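Local coordinates for putative dihydrodipicolinate synthase family protein (PDB 3QFE) that is of unknown function but belongs to the dihydrodipicolinate synthase family of TIM-barrel proteins, at residues S129-V134 and T162-K167; L156-I161 and T185-T190; A219-V224 and L253-C258; T265-A270 and Q301-V306. All coordinates share one frame; numbering follows the deposited sequence.

In the fold
Contacts 1 and 2 join neighbouring helices on the outside of the TIM barrel, and both use helix 158-167. They touch each other, for example through T162 CG2 and T190 CG2 at 3.7 Å. Contacts 3 and 4 also touch, with centres about 9 Å apart. Contacts 1 and 4 lie on opposite sides of the chain's centre, their centres about 40 Å apart. Contacts 1 and 2 are partly buried and pair an apolar inner half with a long or weak polar link outside. Contact 3 is buried and rests on one aromatic ring. Contact 4, also buried, ties the helices beyond the last barrel strand and adds a firmer hydrogen bond.

Contact 1: S129-V134 and T162-K167; sequences SFFDDV and TTIARK
F131 and I164 meet where helix 124-137 packs beside helix 158-167. Their CA atoms, 6.9 Å apart, are the nearest pair between segments 129-134 and 162-167. K167 is the side chain to follow outward. Its CB already points toward helix 124-137. CG, anti to the backbone N (chi1 172°), continues that way and lies 3.8 Å from D132 OD1. The chain bends at chi2, runs straight through chi3 and bends again at chi4. That last turn brings NZ to 3.6 Å from D132 OD2. The pair is a long salt bridge, with the two side chains crossing at about a right angle. The same carboxylate has a stronger partner: D132 OD1 accepts a hydrogen bond from N168 ND2, just past segment 162-167. N168 therefore probably fixes the carboxylate more firmly than K167 does.

The inner half is apolar. I164 sends its two branches to different parts of F131. CG2 sits 3.8 Å from F131 CB, while CD1 comes obliquely to the ring and touches CD2 at 3.7 Å. The neighbouring F130 places its CD2 over the centre of one face of the F131 ring. F131 and I164 both rest on I144 of strand 142-146, below the two helices. Both are buried, whereas K167 is exposed and D132 partly so, which puts the charged pair at the outer border of this packing. Two adjacent helices, bridged over a strand of the parallel sheet, are the recurring outer layer of a TIM barrel.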
loop_
_atom_site.group_PDB
_atom_site.type_symbol
_atom_site.label_atom_id
_atom_site.label_comp_id
_atom_site.label_asym_id
_atom_site.label_seq_id
_atom_site.Cartn_x
_atom_site.Cartn_y
_atom_site.Cartn_z
ATOM N N SER A 129 -20.897 -4.130 -12.788
ATOM C CA SER A 129 -21.954 -3.339 -12.143
ATOM C C SER A 129 -21.588 -2.849 -10.733
ATOM O O SER A 129 -22.002 -1.771 -10.325
ATOM C CB SER A 129 -23.299 -4.084 -12.129
ATOM O OG SER A 129 -23.299 -5.097 -11.144
ATOM N N PHE A 130 -20.816 -3.648 -10.007
ATOM C CA PHE A 130 -20.282 -3.265 -8.704
ATOM C C PHE A 130 -19.427 -1.997 -8.790
ATOM O O PHE A 130 -19.694 -1.006 -8.106
ATOM C CB PHE A 130 -19.450 -4.406 -8.144
ATOM C CG PHE A 130 -18.682 -4.054 -6.901
ATOM C CD1 PHE A 130 -19.305 -4.043 -5.667
ATOM C CD2 PHE A 130 -17.328 -3.772 -6.967
ATOM C CE1 PHE A 130 -18.591 -3.742 -4.502
ATOM C CE2 PHE A 130 -16.606 -3.465 -5.824
ATOM C CZ PHE A 130 -17.235 -3.452 -4.581
ATOM N N PHE A 131 -18.402 -2.030 -9.635
ATOM C CA PHE A 131 -17.550 -0.862 -9.807
ATOM C C PHE A 131 -18.288 0.360 -10.345
ATOM O O PHE A 131 -18.030 1.477 -9.880
ATOM C CB PHE A 131 -16.327 -1.185 -10.642
ATOM C CG PHE A 131 -15.267 -1.891 -9.871
ATOM C CD1 PHE A 131 -14.542 -1.224 -8.902
ATOM C CD2 PHE A 131 -14.988 -3.232 -10.110
ATOM C CE1 PHE A 131 -13.557 -1.872 -8.180
ATOM C CE2 PHE A 131 -13.988 -3.889 -9.385
ATOM C CZ PHE A 131 -13.279 -3.203 -8.419
ATOM N N ASP A 132 -19.195 0.152 -11.298
ATOM C CA ASP A 132 -20.108 1.219 -11.749
ATOM C C ASP A 132 -20.882 1.867 -10.585
ATOM O O ASP A 132 -20.912 3.087 -10.439
ATOM C CB ASP A 132 -21.116 0.680 -12.774
ATOM C CG ASP A 132 -20.505 0.460 -14.172
ATOM O OD1 ASP A 132 -19.291 0.741 -14.394
ATOM O OD2 ASP A 132 -21.264 -0.002 -15.065
ATOM N N ASP A 133 -21.500 1.033 -9.761
ATOM C CA ASP A 133 -22.286 1.491 -8.624
ATOM C C ASP A 133 -21.420 2.192 -7.562
ATOM O O ASP A 133 -21.787 3.250 -7.022
ATOM C CB ASP A 133 -23.009 0.297 -8.030
ATOM C CG ASP A 133 -24.156 0.692 -7.143
ATOM O OD1 ASP A 133 -24.555 1.876 -7.160
ATOM O OD2 ASP A 133 -24.657 -0.193 -6.424
ATOM N N VAL A 134 -20.249 1.620 -7.300
ATOM C CA VAL A 134 -19.364 2.175 -6.316
ATOM C C VAL A 134 -18.787 3.535 -6.712
ATOM O O VAL A 134 -18.833 4.460 -5.895
ATOM C CB VAL A 134 -18.277 1.164 -5.860
ATOM C CG1 VAL A 134 -17.151 1.883 -5.142
ATOM C CG2 VAL A 134 -18.890 0.111 -4.945
ATOM N N THR A 162 -10.178 -1.204 -18.369
ATOM C CA THR A 162 -10.407 -0.123 -19.329
ATOM C C THR A 162 -11.888 0.178 -19.463
ATOM O O THR A 162 -12.287 1.343 -19.441
ATOM C CB THR A 162 -9.800 -0.444 -20.715
ATOM O OG1 THR A 162 -8.376 -0.282 -20.651
ATOM C CG2 THR A 162 -10.371 0.482 -21.820
ATOM N N THR A 163 -12.692 -0.875 -19.598
ATOM C CA THR A 163 -14.137 -0.732 -19.617
ATOM C C THR A 163 -14.604 0.044 -18.379
ATOM O O THR A 163 -15.262 1.082 -18.516
ATOM C CB THR A 163 -14.860 -2.103 -19.740
ATOM O OG1 THR A 163 -14.449 -2.754 -20.951
ATOM C CG2 THR A 163 -16.364 -1.910 -19.800
ATOM N N ILE A 164 -14.226 -0.426 -17.188
ATOM C CA ILE A 164 -14.639 0.222 -15.943
ATOM C C ILE A 164 -14.214 1.682 -15.881
ATOM O O ILE A 164 -14.990 2.532 -15.457
ATOM C CB ILE A 164 -14.082 -0.495 -14.704
ATOM C CG1 ILE A 164 -14.776 -1.847 -14.515
ATOM C CG2 ILE A 164 -14.253 0.396 -13.471
ATOM C CD1 ILE A 164 -13.971 -2.850 -13.665
ATOM N N ALA A 165 -12.982 1.960 -16.293
ATOM C CA ALA A 165 -12.426 3.313 -16.219
ATOM C C ALA A 165 -13.064 4.301 -17.210
ATOM O O ALA A 165 -13.268 5.468 -16.883
ATOM C CB ALA A 165 -10.898 3.276 -16.394
ATOM N N ARG A 166 -13.383 3.831 -18.412
ATOM C CA ARG A 166 -13.954 4.700 -19.443
ATOM C C ARG A 166 -15.394 5.095 -19.112
ATOM O O ARG A 166 -15.828 6.194 -19.447
ATOM C CB ARG A 166 -13.865 4.046 -20.835
ATOM N N LYS A 167 -16.115 4.203 -18.441
ATOM C CA LYS A 167 -17.500 4.457 -18.024
ATOM C C LYS A 167 -17.596 5.270 -16.718
ATOM O O LYS A 167 -18.673 5.745 -16.358
ATOM C CB LYS A 167 -18.250 3.115 -17.879
ATOM C CG LYS A 167 -19.663 3.176 -17.254
ATOM C CD LYS A 167 -20.719 3.749 -18.214
ATOM C CE LYS A 167 -22.102 3.793 -17.563
ATOM N NZ LYS A 167 -22.664 2.423 -17.340
#

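Contact 2: L156-I161 and T185-T190; sequences LDSDMI and TRLAAT
S158 and R186 make the polar part of the contact. R186 NH2 donates a weak hydrogen bond to S158 OG at 3.3 Å, with an N-H...O angle of 149°. The hydroxyl lies at the edge of the guanidinium, near its plane. R186 starts with CG anti to the backbone N (chi1 -153°) and bends at chi3. It thus curls round the serine, and its CD lies 3.7 Å from S158 CB.

The apolar part is deeper. I161 CG2 meets L187 CD2 at 3.8 Å, and the two side chains cross at about a right angle. Both also touch L176 of strand 171-176. L187 CG closes on the serine as well, 3.9 Å from S158 OG.

Each segment also has a side-chain bond of its own. D157 is the N-cap of helix 158-167, and its OD1 accepts a weak but nearly straight bond from M160 N. On the other side T190 OG1 donates to R186 O at 2.8 Å.

The chemistry implies a join shared between the buried I161-L187 packing and S158, which sits against the aliphatic part of R186. The weak bond adds little direction.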
loop_
_atom_site.group_PDB
_atom_site.type_symbol
_atom_site.label_atom_id
_atom_site.label_comp_id
_atom_site.label_asym_id
_atom_site.label_seq_id
_atom_site.Cartn_x
_atom_site.Cartn_y
_atom_site.Cartn_z
ATOM N N LEU A 156 -8.701 -9.329 -12.661
ATOM C CA LEU A 156 -9.193 -8.418 -13.700
ATOM C C LEU A 156 -8.144 -8.139 -14.779
ATOM O O LEU A 156 -7.084 -7.584 -14.497
ATOM C CB LEU A 156 -9.677 -7.099 -13.081
ATOM C CG LEU A 156 -10.448 -7.113 -11.747
ATOM C CD1 LEU A 156 -10.664 -5.698 -11.247
ATOM C CD2 LEU A 156 -11.776 -7.858 -11.819
ATOM N N ASP A 157 -8.445 -8.519 -16.015
ATOM C CA ASP A 157 -7.528 -8.262 -17.126
ATOM C C ASP A 157 -7.695 -6.831 -17.637
ATOM O O ASP A 157 -8.564 -6.097 -17.156
ATOM C CB ASP A 157 -7.722 -9.290 -18.257
ATOM C CG ASP A 157 -9.146 -9.309 -18.809
ATOM O OD1 ASP A 157 -9.899 -8.330 -18.604
ATOM O OD2 ASP A 157 -9.520 -10.315 -19.457
ATOM N N SER A 158 -6.877 -6.453 -18.615
ATOM C CA SER A 158 -6.878 -5.096 -19.171
ATOM C C SER A 158 -8.209 -4.617 -19.742
ATOM O O SER A 158 -8.487 -3.410 -19.716
ATOM C CB SER A 158 -5.813 -4.969 -20.247
ATOM O OG SER A 158 -4.573 -4.676 -19.651
ATOM N N ASP A 159 -8.997 -5.560 -20.270
ATOM C CA ASP A 159 -10.290 -5.283 -20.911
ATOM C C ASP A 159 -11.311 -4.725 -19.921
ATOM O O ASP A 159 -11.896 -3.667 -20.162
ATOM C CB ASP A 159 -10.859 -6.552 -21.593
ATOM C CG ASP A 159 -10.208 -6.855 -22.942
ATOM O OD1 ASP A 159 -9.255 -6.141 -23.324
ATOM O OD2 ASP A 159 -10.651 -7.817 -23.624
ATOM N N MET A 160 -11.512 -5.447 -18.815
ATOM C CA MET A 160 -12.420 -5.027 -17.739
ATOM C C MET A 160 -12.001 -3.697 -17.092
ATOM O O MET A 160 -12.841 -2.830 -16.865
ATOM C CB MET A 160 -12.595 -6.135 -16.679
ATOM N N ILE A 161 -10.704 -3.532 -16.833
ATOM C CA ILE A 161 -10.198 -2.310 -16.199
ATOM C C ILE A 161 -10.484 -1.089 -17.073
ATOM O O ILE A 161 -10.969 -0.072 -16.576
ATOM C CB ILE A 161 -8.683 -2.397 -15.861
ATOM C CG1 ILE A 161 -8.440 -3.469 -14.800
ATOM C CG2 ILE A 161 -8.165 -1.059 -15.345
ATOM C CD1 ILE A 161 -7.030 -3.971 -14.740
ATOM N N THR A 185 1.756 -1.680 -20.073
ATOM C CA THR A 185 1.821 -1.067 -21.390
ATOM C C THR A 185 0.427 -0.949 -22.012
ATOM O O THR A 185 0.038 0.131 -22.459
ATOM C CB THR A 185 2.795 -1.835 -22.346
ATOM O OG1 THR A 185 4.029 -2.121 -21.671
ATOM C CG2 THR A 185 3.094 -1.012 -23.593
ATOM N N ARG A 186 -0.320 -2.053 -22.019
ATOM C CA ARG A 186 -1.699 -2.091 -22.525
ATOM C C ARG A 186 -2.576 -0.997 -21.904
ATOM O O ARG A 186 -3.303 -0.299 -22.617
ATOM C CB ARG A 186 -2.313 -3.472 -22.262
ATOM C CG ARG A 186 -3.427 -3.911 -23.220
ATOM C CD ARG A 186 -3.644 -5.443 -23.161
ATOM N NE ARG A 186 -2.372 -6.189 -23.192
ATOM C CZ ARG A 186 -1.806 -6.809 -22.148
ATOM N NH1 ARG A 186 -0.644 -7.436 -22.304
ATOM N NH2 ARG A 186 -2.391 -6.816 -20.951
ATOM N N LEU A 187 -2.497 -0.858 -20.580
ATOM C CA LEU A 187 -3.246 0.167 -19.850
ATOM C C LEU A 187 -2.847 1.587 -20.245
ATOM O O LEU A 187 -3.717 2.408 -20.558
ATOM C CB LEU A 187 -3.109 -0.044 -18.345
ATOM C CG LEU A 187 -3.790 -1.321 -17.863
ATOM C CD1 LEU A 187 -3.258 -1.745 -16.513
ATOM C CD2 LEU A 187 -5.303 -1.157 -17.842
ATOM N N ALA A 188 -1.539 1.865 -20.248
ATOM C CA ALA A 188 -0.995 3.129 -20.793
ATOM C C ALA A 188 -1.552 3.499 -22.185
ATOM O O ALA A 188 -1.866 4.667 -22.454
ATOM C CB ALA A 188 0.526 3.079 -20.844
ATOM N N ALA A 189 -1.687 2.506 -23.059
ATOM C CA ALA A 189 -2.075 2.761 -24.448
ATOM C C ALA A 189 -3.542 3.176 -24.593
ATOM O O ALA A 189 -3.944 3.745 -25.621
ATOM C CB ALA A 189 -1.781 1.542 -25.311
ATOM N N THR A 190 -4.334 2.887 -23.562
ATOM C CA THR A 190 -5.770 3.098 -23.618
ATOM C C THR A 190 -6.208 4.182 -22.632
ATOM O O THR A 190 -7.231 4.841 -22.837
ATOM C CB THR A 190 -6.535 1.782 -23.324
ATOM O OG1 THR A 190 -5.695 0.658 -23.626
ATOM C CG2 THR A 190 -7.823 1.704 -24.155
#

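Contact 3: A219-V224 and L253-C258; sequences AAFANV and LAESPC
The F221 ring and the E255 carboxylate are nearly parallel, their planes 17° apart. One face of the ring carries E255. Its CG stands over that face, 4.1 Å from the ring centroid and 27° off the normal, a CH-pi contact. E255 CA lies above the same ring, offset toward the rim. A254 CB comes to the far end obliquely, 3.8 Å from F221 CZ. This is the C-terminal end of the last strand of the TIM barrel: segment 219-224 leaves strand 216-218 and turns through a short 3-10 segment before helix 226-237. Segment 253-258 comes from the last part of helix 241-254 and the chain after it.

F221 points its CG anti to the backbone N (chi1 -162°), which swings the ring toward helix 241-254. E255 is extended beyond CG and runs past the ring in the opposite direction. Its tip therefore ends beside the root of F221 rather than the tip. M307 of helix 297-317 also touches F221, so the ring is packed by two helices of the C-terminal region.

The turn that presents F221 is braced from within. A220 O accepts from both N223 N and N223 ND2. The ND2 bond measures 3.0 Å and lies in the carbonyl plane, on a lone pair. N223 also bonds to P17 O and V19 N, at and just after the end of strand 13-17, and to Y37 OH of helix 31-42.

The closest approach across the contact is by the carboxylate, with E255 OE2 3.4 Å from F221 CB.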
loop_
_atom_site.group_PDB
_atom_site.type_symbol
_atom_site.label_atom_id
_atom_site.label_comp_id
_atom_site.label_asym_id
_atom_site.label_seq_id
_atom_site.Cartn_x
_atom_site.Cartn_y
_atom_site.Cartn_z
ATOM N N ALA A 219 4.581 -0.440 -2.280
ATOM C CA ALA A 219 5.556 -1.470 -1.870
ATOM C C ALA A 219 5.549 -1.804 -0.371
ATOM O O ALA A 219 5.978 -0.989 0.452
ATOM C CB ALA A 219 6.955 -1.031 -2.286
ATOM N N ALA A 220 5.084 -3.007 -0.036
ATOM C CA ALA A 220 5.159 -3.545 1.330
ATOM C C ALA A 220 6.492 -3.266 2.015
ATOM O O ALA A 220 6.530 -2.960 3.202
ATOM C CB ALA A 220 4.897 -5.045 1.322
ATOM N N PHE A 221 7.579 -3.361 1.255
ATOM C CA PHE A 221 8.933 -3.287 1.788
ATOM C C PHE A 221 9.340 -1.859 2.161
ATOM O O PHE A 221 10.357 -1.647 2.832
ATOM C CB PHE A 221 9.907 -3.851 0.755
ATOM C CG PHE A 221 11.253 -4.218 1.315
ATOM C CD1 PHE A 221 11.354 -5.036 2.439
ATOM C CD2 PHE A 221 12.411 -3.756 0.714
ATOM C CE1 PHE A 221 12.577 -5.389 2.949
ATOM C CE2 PHE A 221 13.649 -4.108 1.214
ATOM C CZ PHE A 221 13.737 -4.927 2.332
ATOM N N ALA A 222 8.555 -0.881 1.715
ATOM C CA ALA A 222 8.766 0.510 2.102
ATOM C C ALA A 222 8.369 0.697 3.559
ATOM O O ALA A 222 8.715 1.698 4.148
ATOM C CB ALA A 222 7.960 1.446 1.208
ATOM N N ASN A 223 7.642 -0.266 4.130
ATOM C CA ASN A 223 7.429 -0.321 5.589
ATOM C C ASN A 223 8.752 -0.462 6.318
ATOM O O ASN A 223 8.928 0.080 7.414
ATOM C CB ASN A 223 6.585 -1.528 5.998
ATOM C CG ASN A 223 5.099 -1.255 5.946
ATOM O OD1 ASN A 223 4.562 -0.508 6.767
ATOM N ND2 ASN A 223 4.410 -1.906 5.010
ATOM N N VAL A 224 9.666 -1.217 5.719
ATOM C CA VAL A 224 10.888 -1.606 6.403
ATOM C C VAL A 224 12.017 -0.597 6.203
ATOM O O VAL A 224 12.623 -0.141 7.171
ATOM C CB VAL A 224 11.331 -2.999 5.964
ATOM C CG1 VAL A 224 12.444 -3.495 6.882
ATOM C CG2 VAL A 224 10.137 -3.944 6.007
ATOM N N LEU A 253 16.938 -8.218 -3.265
ATOM C CA LEU A 253 17.570 -9.299 -2.504
ATOM C C LEU A 253 17.057 -9.345 -1.069
ATOM O O LEU A 253 16.703 -10.404 -0.565
ATOM C CB LEU A 253 19.079 -9.078 -2.479
ATOM C CG LEU A 253 20.056 -10.199 -2.761
ATOM C CD1 LEU A 253 19.641 -10.981 -3.990
ATOM C CD2 LEU A 253 21.443 -9.586 -2.955
ATOM N N ALA A 254 17.008 -8.182 -0.427
ATOM C CA ALA A 254 16.596 -8.068 0.960
ATOM C C ALA A 254 15.104 -8.342 1.150
ATOM O O ALA A 254 14.686 -8.765 2.218
ATOM C CB ALA A 254 16.959 -6.704 1.499
ATOM N N GLU A 255 14.320 -8.118 0.103
ATOM C CA GLU A 255 12.880 -8.320 0.153
ATOM C C GLU A 255 12.420 -9.794 0.203
ATOM O O GLU A 255 11.268 -10.069 0.549
ATOM C CB GLU A 255 12.190 -7.571 -0.991
ATOM C CG GLU A 255 10.730 -7.246 -0.671
ATOM C CD GLU A 255 10.042 -6.410 -1.729
ATOM O OE1 GLU A 255 10.700 -6.038 -2.728
ATOM O OE2 GLU A 255 8.831 -6.120 -1.539
ATOM N N SER A 256 13.312 -10.720 -0.147
ATOM C CA SER A 256 13.076 -12.186 -0.065
ATOM C C SER A 256 11.918 -12.663 0.858
ATOM O O SER A 256 10.874 -13.090 0.349
ATOM C CB SER A 256 14.394 -12.912 0.257
ATOM O OG SER A 256 14.187 -14.283 0.565
ATOM N N PRO A 257 12.082 -12.556 2.208
ATOM C CA PRO A 257 11.024 -13.024 3.139
ATOM C C PRO A 257 9.582 -12.507 2.863
ATOM O O PRO A 257 9.272 -11.334 3.118
ATOM C CB PRO A 257 11.534 -12.550 4.511
ATOM C CG PRO A 257 13.034 -12.454 4.351
ATOM C CD PRO A 257 13.207 -11.935 2.950
ATOM N N CYS A 258 8.732 -13.398 2.338
ATOM C CA CYS A 258 7.299 -13.130 2.114
ATOM C C CYS A 258 6.511 -14.444 2.105
ATOM O O CYS A 258 6.628 -15.251 3.030
ATOM C CB CYS A 258 7.064 -12.370 0.800
#

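Contact 4: T265-A270 and Q301-V306; sequences TKYAAA and QEVRKV
V303 packs against A268 and the ring of Y267, and this is the tight part of the contact. A268 CB and V303 CG1 are 3.9 Å apart. The CA atoms of these two residues, 6.6 Å apart, are the nearest across the segments. The small alanine lets the valine come close to the backbone of helix 262-271. V303 holds CG1 anti to its own N, and this is the branch that does the touching. CG1 also lies at the edge of the Y267 ring, near its plane, 4.2 Å from CD2. The packing continues inward, where A268 meets V224 and M307.

The outer side is polar and more open. R304 is exposed, and its far end comes nearest to segment 265-270. Its chain bends at chi3 and folds back, so that one face of the guanidinium lies over Q301 CA. From there NH1 donates to Y267 OH at 3.0 Å, with an N-H...O angle of 146°. The hydroxyl sits at the edge of the guanidinium, close to its plane, while the ring itself is turned 70° from that plane. One bond thus ties the phenol end of a largely buried tyrosine to a solvent-facing arginine. P295 and K300 touch other parts of Y267.

The axes of the two short segments cross at -55° and pass 10.3 Å apart. Helices 262-271 and 297-317 follow the last barrel strand. The join belongs to the C-terminal helical region that members of this family add to the TIM barrel.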
loop_
_atom_site.group_PDB
_atom_site.type_symbol
_atom_site.label_atom_id
_atom_site.label_comp_id
_atom_site.label_asym_id
_atom_site.label_seq_id
_atom_site.Cartn_x
_atom_site.Cartn_y
_atom_site.Cartn_z
ATOM N N THR A 265 6.764 -9.447 7.424
ATOM C CA THR A 265 6.816 -8.019 7.139
ATOM C C THR A 265 6.657 -7.177 8.413
ATOM O O THR A 265 7.481 -6.301 8.666
ATOM C CB THR A 265 5.770 -7.607 6.077
ATOM O OG1 THR A 265 6.121 -8.213 4.834
ATOM C CG2 THR A 265 5.730 -6.059 5.882
ATOM N N LYS A 266 5.633 -7.460 9.217
ATOM C CA LYS A 266 5.452 -6.778 10.519
ATOM C C LYS A 266 6.694 -6.853 11.402
ATOM O O LYS A 266 7.073 -5.857 12.021
ATOM C CB LYS A 266 4.245 -7.314 11.291
ATOM C CG LYS A 266 2.911 -7.110 10.591
ATOM C CD LYS A 266 1.724 -7.410 11.516
ATOM C CE LYS A 266 1.546 -6.267 12.488
ATOM N NZ LYS A 266 0.336 -6.374 13.323
ATOM N N TYR A 267 7.338 -8.019 11.442
ATOM C CA TYR A 267 8.513 -8.224 12.288
ATOM C C TYR A 267 9.716 -7.425 11.760
ATOM O O TYR A 267 10.509 -6.865 12.532
ATOM C CB TYR A 267 8.847 -9.713 12.436
ATOM C CG TYR A 267 10.153 -9.929 13.159
ATOM C CD1 TYR A 267 10.230 -9.824 14.554
ATOM C CD2 TYR A 267 11.336 -10.157 12.449
ATOM C CE1 TYR A 267 11.442 -9.981 15.215
ATOM C CE2 TYR A 267 12.550 -10.301 13.111
ATOM C CZ TYR A 267 12.596 -10.216 14.492
ATOM O OH TYR A 267 13.805 -10.353 15.149
ATOM N N ALA A 268 9.848 -7.357 10.438
ATOM C CA ALA A 268 10.942 -6.583 9.843
ATOM C C ALA A 268 10.748 -5.101 10.175
ATOM O O ALA A 268 11.676 -4.425 10.579
ATOM C CB ALA A 268 11.020 -6.817 8.341
ATOM N N ALA A 269 9.524 -4.614 10.031
ATOM C CA ALA A 269 9.207 -3.236 10.403
ATOM C C ALA A 269 9.499 -3.020 11.882
ATOM O O ALA A 269 10.039 -1.979 12.259
ATOM C CB ALA A 269 7.765 -2.930 10.096
ATOM N N ALA A 270 9.186 -4.017 12.717
ATOM C CA ALA A 270 9.416 -3.893 14.149
ATOM C C ALA A 270 10.885 -3.621 14.441
ATOM O O ALA A 270 11.210 -2.823 15.331
ATOM C CB ALA A 270 8.952 -5.121 14.892
ATOM N N GLN A 301 15.540 -14.968 12.573
ATOM C CA GLN A 301 16.991 -14.951 12.328
ATOM C C GLN A 301 17.274 -14.595 10.859
ATOM O O GLN A 301 18.085 -13.709 10.585
ATOM C CB GLN A 301 17.664 -16.259 12.754
ATOM N N GLU A 302 16.544 -15.237 9.938
ATOM C CA GLU A 302 16.650 -14.996 8.486
ATOM C C GLU A 302 16.454 -13.508 8.112
ATOM O O GLU A 302 17.214 -12.946 7.330
ATOM C CB GLU A 302 15.645 -15.881 7.731
ATOM C CG GLU A 302 15.993 -16.229 6.258
ATOM C CD GLU A 302 14.818 -16.921 5.515
ATOM O OE1 GLU A 302 14.488 -18.095 5.831
ATOM O OE2 GLU A 302 14.220 -16.294 4.610
ATOM N N VAL A 303 15.435 -12.883 8.689
ATOM C CA VAL A 303 15.178 -11.470 8.467
ATOM C C VAL A 303 16.397 -10.622 8.818
ATOM O O VAL A 303 16.826 -9.795 8.015
ATOM C CB VAL A 303 13.940 -11.010 9.241
ATOM C CG1 VAL A 303 13.772 -9.474 9.159
ATOM C CG2 VAL A 303 12.711 -11.714 8.684
ATOM N N ARG A 304 16.969 -10.862 9.994
ATOM C CA ARG A 304 18.117 -10.102 10.461
ATOM C C ARG A 304 19.348 -10.309 9.574
ATOM O O ARG A 304 20.071 -9.356 9.288
ATOM C CB ARG A 304 18.429 -10.421 11.923
ATOM C CG ARG A 304 17.226 -10.273 12.850
ATOM C CD ARG A 304 17.590 -10.346 14.338
ATOM N NE ARG A 304 18.038 -11.686 14.739
ATOM C CZ ARG A 304 17.286 -12.597 15.366
ATOM N NH1 ARG A 304 16.024 -12.341 15.698
ATOM N NH2 ARG A 304 17.804 -13.780 15.673
ATOM N N LYS A 305 19.577 -11.541 9.118
ATOM C CA LYS A 305 20.740 -11.823 8.273
ATOM C C LYS A 305 20.579 -11.197 6.887
ATOM O O LYS A 305 21.449 -10.447 6.429
ATOM C CB LYS A 305 20.997 -13.335 8.140
ATOM N N VAL A 306 19.449 -11.482 6.250
ATOM C CA VAL A 306 19.205 -11.123 4.864
ATOM C C VAL A 306 18.969 -9.629 4.640
ATOM O O VAL A 306 19.157 -9.135 3.532
ATOM C CB VAL A 306 18.020 -11.957 4.305
ATOM C CG1 VAL A 306 17.244 -11.217 3.197
ATOM C CG2 VAL A 306 18.519 -13.319 3.844
#